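Local coordinates for protein transcriptional regulator ZitR (Lactococcus lactis subsp. cremoris, PDB 6FI9) that represses the zit operon when zinc is present, binding as a homodimer to two palindromic operator sites that overlap the -35 and -10 boxes of the promoter, at residues Ser30-Thr35 with Ile100-Glu105. The protein carries 3 engineered substitutions. Sequence-based numbering, arbitrary orientation.
Sequences SNVKLT and IPVAKE. With ZN (zinc ion), chain J.
A zinc ion sits at the edge where S30 meets E105, and it is bound by the helix residue, not by the serine. OE1 of E105 holds the zinc ion at 2.0 Å, whereas OE2 of the same carboxylate stays 4.0 Å from the zinc ion, so E105 binds through one oxygen. Its side chain gets there by starting anti to the backbone N (chi1 -155°) and then bending at chi2 (-75°), which brings OE1 up to the metal. OG of S30 approaches E105 OE1 to 3.4 Å, but its hydrogen bond goes to OE1 of E39, which binds the same zinc ion. C28 and E39 are the other residues of this site, and S30 illustrates a second-shell residue: it touches one zinc ligand and bonds to another, probably steadying the orientation of E39.

Beside the metal, V102 supplies the apolar half of the contact. One methyl of V32, CG2, rests against both methyls of V102, 3.7 Å from V102 CG2 and 3.8 Å from V102 CG1. That second methyl, CG1, also faces the serine hydroxyl and is approached by CD1 of L34 at 4.2 Å, the L34 and V102 side chains meeting at about a right angle. Loop 30-35 is thereby laid against the first turns of helix 100-122, in the winged helix-turn-helix fold of the MarR family. L34 and V102 both continue onto E39 and L42 of helix 36-47, whose N-cap position is held by T35, while L34 also reaches Q76 and L78, between helix 63-75 and strand 79-82.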
loop_
_atom_site.group_PDB
_atom_site.type_symbol
_atom_site.label_atom_id
_atom_site.label_comp_id
_atom_site.label_asym_id
_atom_site.label_seq_id
_atom_site.Cartn_x
_atom_site.Cartn_y
_atom_site.Cartn_z
ATOM N N SER A 30 -1.288 -19.312 -12.280
ATOM C CA SER A 30 -1.240 -19.048 -13.720
ATOM C C SER A 30 0.097 -19.467 -14.320
ATOM O O SER A 30 1.159 -19.106 -13.800
ATOM C CB SER A 30 -1.511 -17.577 -14.024
ATOM O OG SER A 30 -2.897 -17.298 -13.951
ATOM N N ASN A 31 0.030 -20.235 -15.423
ATOM C CA ASN A 31 1.186 -20.743 -16.169
ATOM C C ASN A 31 1.866 -19.641 -16.998
ATOM O O ASN A 31 3.038 -19.784 -17.361
ATOM C CB ASN A 31 0.782 -21.932 -17.053
ATOM C CG ASN A 31 -0.343 -21.641 -18.022
ATOM O OD1 ASN A 31 -1.521 -21.798 -17.701
ATOM N ND2 ASN A 31 -0.011 -21.213 -19.231
ATOM N N VAL A 32 1.122 -18.549 -17.291
ATOM C CA VAL A 32 1.584 -17.390 -18.066
ATOM C C VAL A 32 2.166 -16.292 -17.168
ATOM O O VAL A 32 1.665 -16.064 -16.063
ATOM C CB VAL A 32 0.511 -16.833 -19.042
ATOM C CG1 VAL A 32 0.282 -17.777 -20.221
ATOM C CG2 VAL A 32 -0.801 -16.525 -18.324
ATOM N N LYS A 33 3.219 -15.612 -17.660
ATOM C CA LYS A 33 3.915 -14.536 -16.954
ATOM C C LYS A 33 3.193 -13.199 -17.150
ATOM O O LYS A 33 3.374 -12.539 -18.179
ATOM C CB LYS A 33 5.391 -14.442 -17.397
ATOM C CG LYS A 33 6.248 -15.650 -17.025
ATOM C CD LYS A 33 7.603 -15.604 -17.729
ATOM C CE LYS A 33 8.416 -16.850 -17.507
ATOM N NZ LYS A 33 9.752 -16.741 -18.142
ATOM N N LEU A 34 2.341 -12.824 -16.172
ATOM C CA LEU A 34 1.555 -11.581 -16.183
ATOM C C LEU A 34 1.483 -10.959 -14.789
ATOM O O LEU A 34 1.448 -11.688 -13.792
ATOM C CB LEU A 34 0.128 -11.822 -16.715
ATOM C CG LEU A 34 -0.040 -12.138 -18.206
ATOM C CD1 LEU A 34 -1.390 -12.757 -18.471
ATOM C CD2 LEU A 34 0.139 -10.898 -19.069
ATOM N N THR A 35 1.434 -9.611 -14.722
ATOM C CA THR A 35 1.365 -8.853 -13.463
ATOM C C THR A 35 -0.028 -8.915 -12.822
ATOM O O THR A 35 -0.954 -9.491 -13.407
ATOM C CB THR A 35 1.863 -7.404 -13.649
ATOM O OG1 THR A 35 1.102 -6.758 -14.669
ATOM C CG2 THR A 35 3.350 -7.322 -13.956
ATOM N N ILE A 100 -9.074 -17.141 -21.554
ATOM C CA ILE A 100 -10.182 -17.726 -20.775
ATOM C C ILE A 100 -9.692 -18.471 -19.487
ATOM O O ILE A 100 -10.213 -18.131 -18.423
ATOM C CB ILE A 100 -11.141 -18.588 -21.662
ATOM C CG1 ILE A 100 -11.979 -17.672 -22.590
ATOM C CG2 ILE A 100 -12.056 -19.506 -20.823
ATOM C CD1 ILE A 100 -12.746 -18.361 -23.732
ATOM N N PRO A 101 -8.706 -19.411 -19.497
ATOM C CA PRO A 101 -8.303 -20.050 -18.228
ATOM C C PRO A 101 -7.595 -19.123 -17.237
ATOM O O PRO A 101 -7.698 -19.344 -16.029
ATOM C CB PRO A 101 -7.388 -21.202 -18.674
ATOM C CG PRO A 101 -7.618 -21.352 -20.148
ATOM C CD PRO A 101 -7.946 -19.981 -20.629
ATOM N N VAL A 102 -6.887 -18.091 -17.748
ATOM C CA VAL A 102 -6.143 -17.101 -16.951
ATOM C C VAL A 102 -7.113 -16.230 -16.145
ATOM O O VAL A 102 -6.873 -15.977 -14.961
ATOM C CB VAL A 102 -5.174 -16.244 -17.811
ATOM C CG1 VAL A 102 -4.183 -15.481 -16.932
ATOM C CG2 VAL A 102 -4.434 -17.099 -18.841
ATOM N N ALA A 103 -8.213 -15.798 -16.789
ATOM C CA ALA A 103 -9.277 -14.996 -16.182
ATOM C C ALA A 103 -10.023 -15.828 -15.135
ATOM O O ALA A 103 -10.446 -15.284 -14.112
ATOM C CB ALA A 103 -10.245 -14.510 -17.251
ATOM N N LYS A 104 -10.166 -17.149 -15.390
ATOM C CA LYS A 104 -10.815 -18.105 -14.497
ATOM C C LYS A 104 -9.982 -18.281 -13.226
ATOM O O LYS A 104 -10.546 -18.406 -12.137
ATOM C CB LYS A 104 -11.004 -19.458 -15.202
ATOM C CG LYS A 104 -12.232 -19.534 -16.099
ATOM C CD LYS A 104 -12.242 -20.847 -16.890
ATOM C CE LYS A 104 -13.505 -21.078 -17.679
ATOM N NZ LYS A 104 -13.404 -22.310 -18.507
ATOM N N GLU A 105 -8.641 -18.269 -13.374
ATOM C CA GLU A 105 -7.693 -18.424 -12.273
ATOM C C GLU A 105 -7.710 -17.218 -11.356
ATOM O O GLU A 105 -7.720 -17.397 -10.139
ATOM C CB GLU A 105 -6.268 -18.682 -12.790
ATOM C CG GLU A 105 -5.372 -19.417 -11.798
ATOM C CD GLU A 105 -4.835 -18.614 -10.626
ATOM O OE1 GLU A 105 -4.257 -17.530 -10.868
ATOM O OE2 GLU A 105 -4.994 -19.066 -9.468
HETATM ZN ZN ZN J . -3.882 -15.526 -11.050
#